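Local coordinates for protein carboxylic ester hydrolase (PDB 7K4O) that hydrolyses ester bonds of tannins as a fungal tannase, a serine esterase of the alpha/beta-hydrolase clan, at residues Ser47-Pro51 with Phe477-Asn481; Tyr50-Asn56 with Pro108-Tyr113; Asp204-Ile208 with Asn481-Met485; Thr468-Asn474 with Val502-Asn507. All blocks are in the same frame, centred on the assembly; numbering follows the deposited sequence.

Contact 1: Ser47-Pro51 with Phe477-Asn481; sequences SEFYP and FPQTN. With MAN (alpha-D-mannopyranose), chain B; NAG (2-acetamido-2-deoxy-beta-D-glucopyranose), chain C.
Gln-479 reaches across to the chain at Ser-47 with its side-chain amide. CG lies anti to the backbone N (chi1 -174°) and the chain beyond it is extended, which carries the amide past the Glu-48 carbonyl. NE2 donates to Ser-47 O at 3.0 Å, nearly straight, and the acceptor lies in the plane of the amide. The other end of the amide, OE1, accepts from O4 of the mannose at 2.7 Å. These two bonds fix the amide's rotation.

Phe-49 and Phe-477 form an offset edge-to-face pair. Their planes are 63° apart, and the edge of Phe-477 is turned toward the face of Phe-49. The same Phe-477 edge meets Glu-48 O, with CD2 at 3.3 Å. That carbonyl also takes a CA-H...O contact from Gln-479. It is buried and has no hydrogen-bond partner. Phe-49 O and Gln-479 O are close but both acceptors. A water bridges the two segments: it donates to Phe-49 O and Pro-478 O and accepts from Asn-481 N.

Ser-47 OG takes the N-H of Phe-49 at 2.9 Å. This is an ST turn, placed where strand 28-47 turns into strand 50-66 of the central sheet.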
# COMPACT_ATOMS: atom_id res chain seq x y z
N SER A 47 3.09 -15.14 -7.11
CA SER A 47 2.76 -13.72 -6.82
C SER A 47 4.02 -12.94 -7.02
O SER A 47 5.10 -13.51 -6.93
CB SER A 47 2.25 -13.58 -5.36
OG SER A 47 2.09 -12.22 -5.02
N GLU A 48 3.93 -11.63 -7.19
CA GLU A 48 5.13 -10.79 -7.10
C GLU A 48 5.60 -10.63 -5.65
O GLU A 48 6.68 -10.10 -5.45
CB GLU A 48 4.86 -9.45 -7.76
CG GLU A 48 4.47 -9.63 -9.24
CD GLU A 48 4.67 -8.40 -10.12
OE1 GLU A 48 4.41 -7.28 -9.64
OE2 GLU A 48 5.17 -8.56 -11.25
N PHE A 49 4.76 -11.03 -4.68
CA PHE A 49 5.06 -10.80 -3.23
C PHE A 49 5.68 -12.02 -2.53
O PHE A 49 6.06 -11.87 -1.36
CB PHE A 49 3.80 -10.39 -2.49
CG PHE A 49 3.26 -9.08 -3.00
CD1 PHE A 49 3.97 -7.92 -2.76
CD2 PHE A 49 2.05 -9.01 -3.66
CE1 PHE A 49 3.48 -6.69 -3.20
CE2 PHE A 49 1.57 -7.79 -4.12
CZ PHE A 49 2.31 -6.65 -3.91
N TYR A 50 5.68 -13.18 -3.17
CA TYR A 50 6.28 -14.40 -2.59
C TYR A 50 6.81 -15.29 -3.70
O TYR A 50 6.32 -15.29 -4.82
CB TYR A 50 5.30 -15.11 -1.66
CG TYR A 50 3.91 -15.33 -2.16
CD1 TYR A 50 3.58 -16.33 -3.06
CD2 TYR A 50 2.87 -14.50 -1.74
CE1 TYR A 50 2.29 -16.50 -3.52
CE2 TYR A 50 1.57 -14.71 -2.14
CZ TYR A 50 1.26 -15.70 -3.06
OH TYR A 50 -0.03 -15.89 -3.52
N PRO A 51 7.83 -16.10 -3.39
CA PRO A 51 8.34 -17.07 -4.36
C PRO A 51 7.28 -18.11 -4.71
O PRO A 51 6.34 -18.42 -3.93
CB PRO A 51 9.52 -17.73 -3.64
CG PRO A 51 9.86 -16.81 -2.51
CD PRO A 51 8.58 -16.07 -2.13
N PHE A 477 12.02 -6.17 -7.80
CA PHE A 477 10.81 -6.13 -6.95
C PHE A 477 11.09 -6.98 -5.74
O PHE A 477 11.68 -8.05 -5.89
CB PHE A 477 9.59 -6.62 -7.71
CG PHE A 477 8.30 -6.20 -7.07
CD1 PHE A 477 7.79 -4.91 -7.26
CD2 PHE A 477 7.62 -7.08 -6.25
CE1 PHE A 477 6.64 -4.52 -6.59
CE2 PHE A 477 6.46 -6.69 -5.60
CZ PHE A 477 5.98 -5.41 -5.77
N PRO A 478 10.68 -6.55 -4.52
CA PRO A 478 10.96 -7.34 -3.32
C PRO A 478 9.96 -8.48 -3.19
O PRO A 478 8.86 -8.32 -2.69
CB PRO A 478 10.91 -6.30 -2.20
CG PRO A 478 9.84 -5.31 -2.70
CD PRO A 478 10.04 -5.25 -4.22
N GLN A 479 10.33 -9.66 -3.68
CA GLN A 479 9.46 -10.84 -3.74
C GLN A 479 9.66 -11.72 -2.50
O GLN A 479 8.91 -12.67 -2.33
CB GLN A 479 9.75 -11.61 -5.03
CG GLN A 479 8.81 -12.79 -5.27
CD GLN A 479 9.11 -13.48 -6.61
OE1 GLN A 479 10.28 -13.78 -6.89
NE2 GLN A 479 8.07 -13.81 -7.36
N THR A 480 10.59 -11.41 -1.64
CA THR A 480 11.01 -12.33 -0.56
C THR A 480 10.87 -11.65 0.81
O THR A 480 11.66 -11.90 1.72
CB THR A 480 12.43 -12.84 -0.88
OG1 THR A 480 13.34 -11.75 -1.02
CG2 THR A 480 12.42 -13.79 -2.07
N ASN A 481 9.87 -10.77 0.98
CA ASN A 481 9.81 -10.00 2.24
C ASN A 481 9.47 -10.89 3.43
O ASN A 481 9.93 -10.54 4.53
CB ASN A 481 8.85 -8.83 2.14
CG ASN A 481 9.37 -7.75 1.23
OD1 ASN A 481 10.59 -7.65 0.97
ND2 ASN A 481 8.48 -6.85 0.82
C1 MAN B . 12.78 -19.24 -8.50
C2 MAN B . 11.48 -18.92 -7.70
C3 MAN B . 10.91 -17.63 -8.28
C4 MAN B . 11.87 -16.45 -8.11
C5 MAN B . 13.24 -16.84 -8.70
C6 MAN B . 14.37 -15.93 -8.31
O2 MAN B . 11.78 -18.72 -6.31
O3 MAN B . 9.66 -17.50 -7.61
O4 MAN B . 11.35 -15.32 -8.82
O5 MAN B . 13.68 -18.14 -8.27
O6 MAN B . 15.64 -16.30 -9.06
C1 NAG C . 16.81 -13.14 -2.25
C2 NAG C . 16.50 -14.44 -1.56
C3 NAG C . 17.16 -15.59 -2.34
C4 NAG C . 16.69 -15.55 -3.80
C5 NAG C . 17.01 -14.17 -4.36
C6 NAG C . 16.54 -13.98 -5.80
C7 NAG C . 16.16 -14.43 0.81
C8 NAG C . 16.58 -14.36 2.20
N2 NAG C . 17.01 -14.38 -0.23
O3 NAG C . 16.74 -16.83 -1.76
O4 NAG C . 17.48 -16.56 -4.49
O5 NAG C . 16.33 -13.19 -3.57
O6 NAG C . 16.81 -12.68 -6.24
O7 NAG C . 14.99 -14.57 0.67
O HOH W 1 7.55 -9.66 -0.76

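Contact 2: Tyr50-Asn56 with Pro108-Tyr113; sequences YPSATIN and PGGVMY. With MAN (alpha-D-mannopyranose), chain B.
Met-112 threads its side chain between Ile-55 and the ring of Tyr-50. Its CB rests on CG2 of Ile-55 at 3.9 Å. CG sits between the backbone N and the carbonyl carbon (chi1 70°), and the chain runs straight to the sulfur before bending at chi3. SD lies near CB of Tyr-50 and 3.4 Å from Pro-51 O. It is also 5.1 Å from the centroid of the Tyr-50 ring, an oblique Met-aromatic contact. The terminal CE meets CD1 of Tyr-50 at 3.3 Å, Pro-51 O and CB of Ala-53. The side chain also touches Val-45 of strand 28-47.

This packs the short helix 108-111 and the residues after it against strand 50-66 of the mixed sheet of an alpha/beta-hydrolase. Ala-53 and Ile-55 alternate with Thr-54, so their CB atoms point toward residues 108-113 while that of Thr-54 points away.

Gly-109 CA lies over a face of the Tyr-50 ring, a CH-pi contact 4.0 Å from the centroid. Pro-108 packs at the phenol end, where CG is 3.4 Å from Tyr-50 OH. That hydroxyl is hydrogen-bonded to Gln-105 O. CD1 of Ile-55 touches Pro-108 as well, and CB of Ile-55 meets CG1 of Val-111. Beyond Pro-51, Ser-52 N donates to O3 of the mannose at 3.0 Å.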
# COMPACT_ATOMS: atom_id res chain seq x y z
N TYR A 50 5.68 -13.18 -3.17
CA TYR A 50 6.28 -14.40 -2.59
C TYR A 50 6.81 -15.29 -3.70
O TYR A 50 6.32 -15.29 -4.82
CB TYR A 50 5.30 -15.11 -1.66
CG TYR A 50 3.91 -15.33 -2.16
CD1 TYR A 50 3.58 -16.33 -3.06
CD2 TYR A 50 2.87 -14.50 -1.74
CE1 TYR A 50 2.29 -16.50 -3.52
CE2 TYR A 50 1.57 -14.71 -2.14
CZ TYR A 50 1.26 -15.70 -3.06
OH TYR A 50 -0.03 -15.89 -3.52
N PRO A 51 7.83 -16.10 -3.39
CA PRO A 51 8.34 -17.07 -4.36
C PRO A 51 7.28 -18.11 -4.71
O PRO A 51 6.34 -18.42 -3.93
CB PRO A 51 9.52 -17.73 -3.64
CG PRO A 51 9.86 -16.81 -2.51
CD PRO A 51 8.58 -16.07 -2.13
N SER A 52 7.42 -18.68 -5.92
CA SER A 52 6.51 -19.73 -6.38
C SER A 52 6.64 -20.96 -5.50
O SER A 52 7.75 -21.30 -5.05
CB SER A 52 6.72 -20.03 -7.85
OG SER A 52 6.41 -18.83 -8.57
N ALA A 53 5.53 -21.61 -5.25
CA ALA A 53 5.53 -22.81 -4.39
C ALA A 53 4.34 -23.69 -4.72
O ALA A 53 3.39 -23.25 -5.33
CB ALA A 53 5.50 -22.44 -2.92
N THR A 54 4.37 -24.88 -4.16
CA THR A 54 3.22 -25.79 -4.11
C THR A 54 2.88 -26.05 -2.66
O THR A 54 3.80 -26.43 -1.89
CB THR A 54 3.50 -27.10 -4.87
OG1 THR A 54 3.85 -26.75 -6.21
CG2 THR A 54 2.29 -27.98 -4.94
N ILE A 55 1.64 -25.80 -2.26
CA ILE A 55 1.27 -25.84 -0.80
C ILE A 55 0.13 -26.79 -0.54
O ILE A 55 -0.72 -27.04 -1.42
CB ILE A 55 0.98 -24.43 -0.25
CG1 ILE A 55 -0.16 -23.77 -1.00
CG2 ILE A 55 2.23 -23.60 -0.32
CD1 ILE A 55 -0.57 -22.41 -0.43
N ASN A 56 0.08 -27.29 0.69
CA ASN A 56 -1.04 -28.07 1.23
C ASN A 56 -1.55 -27.32 2.47
O ASN A 56 -0.68 -26.84 3.25
CB ASN A 56 -0.60 -29.47 1.70
CG ASN A 56 0.14 -30.20 0.59
OD1 ASN A 56 -0.37 -30.37 -0.49
ND2 ASN A 56 1.36 -30.62 0.86
N PRO A 108 -1.45 -17.60 0.55
CA PRO A 108 -0.39 -18.58 0.26
C PRO A 108 0.97 -18.15 0.80
O PRO A 108 1.80 -18.99 1.12
CB PRO A 108 -0.33 -18.60 -1.28
CG PRO A 108 -1.77 -18.22 -1.71
CD PRO A 108 -2.18 -17.18 -0.68
N GLY A 109 1.22 -16.84 0.86
CA GLY A 109 2.51 -16.28 1.27
C GLY A 109 2.79 -16.57 2.74
O GLY A 109 3.94 -16.36 3.15
N GLY A 110 1.80 -16.91 3.53
CA GLY A 110 2.03 -17.37 4.90
C GLY A 110 2.21 -18.87 4.98
O GLY A 110 3.15 -19.36 5.61
N VAL A 111 1.31 -19.59 4.36
CA VAL A 111 1.28 -21.08 4.45
C VAL A 111 2.63 -21.62 3.97
O VAL A 111 3.16 -22.56 4.60
CB VAL A 111 0.13 -21.66 3.65
CG1 VAL A 111 0.24 -23.17 3.53
CG2 VAL A 111 -1.20 -21.25 4.25
N MET A 112 3.22 -21.02 2.95
CA MET A 112 4.48 -21.58 2.40
C MET A 112 5.65 -21.34 3.38
O MET A 112 6.69 -22.02 3.20
CB MET A 112 4.80 -21.04 1.02
CG MET A 112 5.20 -19.60 1.02
SD MET A 112 5.69 -18.97 -0.61
CE MET A 112 4.22 -19.24 -1.57
N TYR A 113 5.52 -20.47 4.38
CA TYR A 113 6.52 -20.28 5.46
C TYR A 113 6.02 -20.89 6.77
O TYR A 113 6.52 -20.54 7.84
CB TYR A 113 6.89 -18.80 5.57
CG TYR A 113 7.68 -18.32 4.40
CD1 TYR A 113 9.01 -18.66 4.22
CD2 TYR A 113 7.07 -17.63 3.38
CE1 TYR A 113 9.71 -18.26 3.08
CE2 TYR A 113 7.74 -17.28 2.22
CZ TYR A 113 9.08 -17.59 2.06
OH TYR A 113 9.78 -17.22 0.94
C1 MAN B . 12.78 -19.24 -8.50
C2 MAN B . 11.48 -18.92 -7.70
C3 MAN B . 10.91 -17.63 -8.28
C4 MAN B . 11.87 -16.45 -8.11
C5 MAN B . 13.24 -16.84 -8.70
C6 MAN B . 14.37 -15.93 -8.31
O2 MAN B . 11.78 -18.72 -6.31
O3 MAN B . 9.66 -17.50 -7.61
O4 MAN B . 11.35 -15.32 -8.82
O5 MAN B . 13.68 -18.14 -8.27
O6 MAN B . 15.64 -16.30 -9.06

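Contact 3: Asp204-Ile208 with Asn481-Met485; sequences DGAII and NMAVM. With FWN (2-[2-(2-ethoxyethoxy)ethoxy]ethanol), chain S.
Ile-207 packs its side chain against the first turn of helix 481-491, with different branches meeting different residues. CG2 packs on CB of Asn-481 at 3.6 Å and also lies beside ND2. CD1 reaches the helix backbone, 3.5 Å from Asn-481 O. It also meets SD of Met-482 and CB of Met-485, the latter at 3.9 Å. CG1 lies beside the backbone N (chi1 -58°) and CG2 anti to it, and the two branches reach the helix at different points.

Met-485 runs the other way past Ile-207. Its chain bends at chi2 and chi3 and folds back onto the strand. SD lies 3.8 Å from Gly-205 CA, and CE is 3.3 Å from Ala-206 O. Gly-205 has no side chain, which lets the sulfur lie close to the strand.

The helix lies along the strand and runs nearly opposite to it, at 151°, with their axes 9.3 Å apart. It packs on the face of the central sheet, as in the alpha/beta-hydrolase fold.

The next shell holds both partners in place. Strand 205-209 bonds by its backbone to Ala-180 and Tyr-182 on one neighbour and to Lys-410 on the other. Met-485 also touches Ile-412 and Tyr-181, and Met-482 packs on Tyr-113. Asp-204, just before the strand, forms a salt bridge with Lys-177.

Ala-483, whose CB points away from the strand, has its backbone O 3.3 Å from O7 of the bound glycol ether.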
# COMPACT_ATOMS: atom_id res chain seq x y z
N ASP A 204 4.88 -9.19 15.72
CA ASP A 204 6.34 -9.07 15.85
C ASP A 204 6.94 -8.36 14.66
O ASP A 204 8.01 -7.71 14.81
CB ASP A 204 6.98 -10.46 16.03
CG ASP A 204 6.44 -11.13 17.30
OD1 ASP A 204 6.68 -10.58 18.41
OD2 ASP A 204 5.65 -12.11 17.21
N GLY A 205 6.34 -8.50 13.47
CA GLY A 205 6.90 -7.87 12.26
C GLY A 205 5.79 -7.51 11.31
O GLY A 205 4.86 -8.31 11.13
N ALA A 206 5.84 -6.32 10.72
CA ALA A 206 4.85 -5.91 9.71
C ALA A 206 5.58 -5.59 8.40
O ALA A 206 6.58 -4.87 8.43
CB ALA A 206 4.08 -4.69 10.19
N ILE A 207 5.10 -6.14 7.32
CA ILE A 207 5.57 -5.94 5.93
C ILE A 207 4.52 -5.11 5.19
O ILE A 207 3.39 -5.55 5.02
CB ILE A 207 5.82 -7.27 5.20
CG1 ILE A 207 6.83 -8.14 5.93
CG2 ILE A 207 6.20 -7.03 3.77
CD1 ILE A 207 6.68 -9.59 5.56
N ILE A 208 4.90 -3.89 4.83
CA ILE A 208 3.96 -2.84 4.35
C ILE A 208 4.45 -2.25 3.04
O ILE A 208 5.52 -1.64 3.04
CB ILE A 208 3.74 -1.77 5.41
CG1 ILE A 208 3.03 -2.39 6.61
CG2 ILE A 208 2.94 -0.61 4.80
CD1 ILE A 208 3.07 -1.56 7.85
N ASN A 481 9.87 -10.77 0.98
CA ASN A 481 9.81 -10.00 2.24
C ASN A 481 9.47 -10.89 3.43
O ASN A 481 9.93 -10.54 4.53
CB ASN A 481 8.85 -8.83 2.14
CG ASN A 481 9.37 -7.75 1.23
OD1 ASN A 481 10.59 -7.65 0.97
ND2 ASN A 481 8.48 -6.85 0.82
N MET A 482 8.68 -11.94 3.28
CA MET A 482 8.33 -12.79 4.44
C MET A 482 9.59 -13.51 4.93
O MET A 482 9.91 -13.50 6.15
CB MET A 482 7.24 -13.78 4.09
CG MET A 482 6.75 -14.55 5.26
SD MET A 482 5.93 -13.48 6.53
CE MET A 482 5.30 -14.84 7.52
N ALA A 483 10.39 -14.04 4.00
CA ALA A 483 11.65 -14.70 4.41
C ALA A 483 12.58 -13.69 5.08
O ALA A 483 13.23 -14.04 6.10
CB ALA A 483 12.33 -15.38 3.21
N VAL A 484 12.69 -12.47 4.55
CA VAL A 484 13.60 -11.45 5.13
C VAL A 484 13.13 -11.08 6.53
O VAL A 484 13.97 -10.91 7.46
CB VAL A 484 13.74 -10.25 4.17
CG1 VAL A 484 14.43 -9.06 4.83
CG2 VAL A 484 14.46 -10.69 2.91
N MET A 485 11.82 -10.86 6.68
CA MET A 485 11.23 -10.48 8.00
C MET A 485 11.44 -11.61 9.00
O MET A 485 11.83 -11.33 10.14
CB MET A 485 9.75 -10.10 7.84
CG MET A 485 9.15 -9.64 9.13
SD MET A 485 9.94 -8.26 9.94
CE MET A 485 9.13 -6.90 9.06
O4 FWN S . 12.30 -19.98 6.81
C5 FWN S . 12.50 -18.77 6.15
C6 FWN S . 13.49 -17.85 6.77
O7 FWN S . 14.38 -17.15 6.02
C8 FWN S . 15.58 -17.75 5.69
C9 FWN S . 16.25 -17.27 4.45
O10 FWN S . 16.01 -17.95 3.27
C11 FWN S . 17.02 -18.06 2.34
C12 FWN S . 16.67 -18.67 1.04
O13 FWN S . 16.08 -19.92 1.10
C14 FWN S . 15.51 -20.43 -0.05
C1 FWN S . 14.67 -21.67 0.01

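Contact 4: Thr468-Asn474 with Val502-Asn507; sequences TNDAMPN and VLQGEN. With NAG (2-acetamido-2-deoxy-beta-D-glucopyranose), chain G.
The two loops come closest in the backbone at Pro-473 and Gln-504, whose CA atoms are 5.5 Å apart, while Asn-469 to Met-472 forms a type I beta turn. Gln-504 reaches from one loop to the other. Its CB packs on CB of Pro-473, and its extended chain carries the amide toward the turn. NE2 donates to Asp-470 OD1 at 3.0 Å, but the bond is bent (130°) and weak. The carboxylate and amide planes are 67° apart. Gln-504 OE1 lies 3.2 Å from Asp-470 OD1, both acceptors, and 3.4 Å from Thr-468 OG1, which is hydrogen-bonded to Glu-48.

CG2 of Thr-468 touches CD1 of Leu-503 at 4.1 Å. CG2 of Val-502 is 3.7 Å from Asn-474 O.

Asn-474 and Asn-507 approach obliquely, and two waters link them, each joining the side chain of one to the backbone of the other. One water donates to Asn-474 OD1 at 2.6 Å and to Gln-504 O, and accepts from Asn-507 N. A second donates to Asn-474 O and accepts from Asn-507 ND2. ND2 of Asn-474 turns to O of Asp-260, which with Asp-253, Asp-256, Lys-258 and Val-262 makes up the calcium site.

Within the turn, Asn-469 OD1 accepts from Ala-471 N at 3.0 Å, with the donor above the carbonyl plane. This makes an Asx turn overlapping the beta turn, in a surface loop that follows His-465 of the gallate pocket.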
# COMPACT_ATOMS: atom_id res chain seq x y z
N THR A 468 5.37 -4.68 -10.46
CA THR A 468 6.37 -4.32 -11.50
C THR A 468 5.69 -3.40 -12.52
O THR A 468 4.43 -3.35 -12.61
CB THR A 468 6.97 -5.58 -12.14
OG1 THR A 468 5.89 -6.38 -12.60
CG2 THR A 468 7.79 -6.36 -11.15
N ASN A 469 6.55 -2.78 -13.31
CA ASN A 469 6.16 -1.75 -14.30
C ASN A 469 6.58 -2.27 -15.69
O ASN A 469 7.77 -2.38 -15.90
CB ASN A 469 6.84 -0.46 -13.92
CG ASN A 469 6.42 0.71 -14.80
OD1 ASN A 469 5.75 0.52 -15.83
ND2 ASN A 469 6.92 1.87 -14.41
N ASP A 470 5.63 -2.45 -16.59
CA ASP A 470 5.89 -2.97 -17.96
C ASP A 470 6.72 -1.97 -18.75
O ASP A 470 7.34 -2.41 -19.72
CB ASP A 470 4.59 -3.26 -18.70
CG ASP A 470 3.89 -4.49 -18.16
OD1 ASP A 470 4.55 -5.25 -17.34
OD2 ASP A 470 2.71 -4.67 -18.51
N ALA A 471 6.73 -0.69 -18.37
CA ALA A 471 7.57 0.35 -18.99
C ALA A 471 9.03 0.19 -18.56
O ALA A 471 9.91 0.64 -19.32
CB ALA A 471 7.04 1.72 -18.68
N MET A 472 9.31 -0.37 -17.37
CA MET A 472 10.68 -0.51 -16.83
C MET A 472 10.84 -1.95 -16.35
O MET A 472 11.06 -2.24 -15.16
CB MET A 472 11.02 0.53 -15.76
CG MET A 472 11.10 1.95 -16.31
SD MET A 472 11.59 3.23 -15.20
CE MET A 472 9.97 3.66 -14.56
N PRO A 473 10.75 -2.92 -17.30
CA PRO A 473 10.76 -4.35 -16.95
C PRO A 473 12.09 -4.89 -16.42
O PRO A 473 12.07 -5.97 -15.87
CB PRO A 473 10.39 -5.04 -18.28
CG PRO A 473 10.91 -4.09 -19.35
CD PRO A 473 10.67 -2.71 -18.77
N ASN A 474 13.18 -4.13 -16.51
CA ASN A 474 14.47 -4.54 -15.90
C ASN A 474 14.50 -4.20 -14.40
O ASN A 474 15.52 -4.48 -13.74
CB ASN A 474 15.65 -3.88 -16.62
CG ASN A 474 15.81 -4.43 -18.03
OD1 ASN A 474 15.42 -5.55 -18.34
ND2 ASN A 474 16.41 -3.63 -18.89
N VAL A 502 14.45 -9.43 -10.15
CA VAL A 502 13.90 -8.98 -11.45
C VAL A 502 12.92 -10.04 -11.89
O VAL A 502 13.31 -11.21 -12.02
CB VAL A 502 15.03 -8.73 -12.47
CG1 VAL A 502 14.43 -8.32 -13.81
CG2 VAL A 502 16.01 -7.71 -11.94
N LEU A 503 11.65 -9.68 -12.08
CA LEU A 503 10.58 -10.67 -12.28
C LEU A 503 10.16 -10.78 -13.76
O LEU A 503 9.31 -11.64 -14.04
CB LEU A 503 9.35 -10.28 -11.43
CG LEU A 503 9.60 -10.21 -9.92
CD1 LEU A 503 8.30 -9.91 -9.14
CD2 LEU A 503 10.22 -11.52 -9.44
N GLN A 504 10.68 -9.91 -14.61
CA GLN A 504 10.19 -9.73 -16.01
C GLN A 504 11.41 -9.59 -16.92
O GLN A 504 12.48 -9.21 -16.44
CB GLN A 504 9.40 -8.41 -16.14
CG GLN A 504 7.89 -8.49 -16.06
CD GLN A 504 7.25 -7.19 -16.52
OE1 GLN A 504 7.19 -6.20 -15.79
NE2 GLN A 504 6.75 -7.18 -17.75
N GLY A 505 11.22 -9.81 -18.23
CA GLY A 505 12.20 -9.39 -19.24
C GLY A 505 13.41 -10.30 -19.33
O GLY A 505 13.39 -11.43 -18.80
N GLU A 506 14.46 -9.84 -20.01
CA GLU A 506 15.60 -10.73 -20.35
C GLU A 506 16.42 -11.02 -19.09
O GLU A 506 17.13 -12.02 -19.10
CB GLU A 506 16.44 -10.13 -21.48
CG GLU A 506 17.14 -8.84 -21.15
CD GLU A 506 17.83 -8.17 -22.34
OE1 GLU A 506 18.33 -8.90 -23.24
OE2 GLU A 506 17.85 -6.92 -22.39
N ASN A 507 16.31 -10.21 -18.03
CA ASN A 507 17.07 -10.47 -16.78
C ASN A 507 16.19 -11.14 -15.72
O ASN A 507 16.61 -11.16 -14.56
CB ASN A 507 17.75 -9.21 -16.27
CG ASN A 507 18.72 -8.63 -17.28
OD1 ASN A 507 19.45 -9.37 -17.91
ND2 ASN A 507 18.77 -7.32 -17.41
C1 NAG G . 5.48 -0.31 -26.32
C2 NAG G . 4.67 -1.53 -25.93
C3 NAG G . 4.75 -2.68 -26.92
C4 NAG G . 4.52 -2.17 -28.34
C5 NAG G . 5.50 -1.03 -28.66
C6 NAG G . 5.24 -0.40 -30.01
C7 NAG G . 4.39 -1.88 -23.55
C8 NAG G . 5.05 -2.33 -22.29
N2 NAG G . 5.15 -1.94 -24.63
O3 NAG G . 3.73 -3.60 -26.51
O4 NAG G . 4.66 -3.26 -29.27
O5 NAG G . 5.39 0.04 -27.70
O6 NAG G . 4.05 0.38 -29.91
O7 NAG G . 3.24 -1.48 -23.53
O HOH W 2 14.92 -7.84 -17.33
O HOH W 3 17.66 -6.04 -14.76

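In the fold
From the N terminus, the chain reaches 47-56, where contacts 1 and 2 both start and share Tyr-50 and Pro-51. Contact 2 closes first, joining strand 50-66 to helix 108-111. It is nested in contact 1, from the same starting stretch. Contact 3 opens at strand 205-209 and contact 4 at the loop 468-474. Contact 1 then closes at 477-481. Contact 3 closes on the helix that follows, tying it to the central sheet, with Asn-481 common to both. Contact 4 closes last, at 502-507, and ties two surface loops. Its segments alternate with those of contacts 1 and 3. Glu-48 meets Thr-468 between contacts 1 and 4, and Tyr-113 meets Met-482 between contacts 2 and 3.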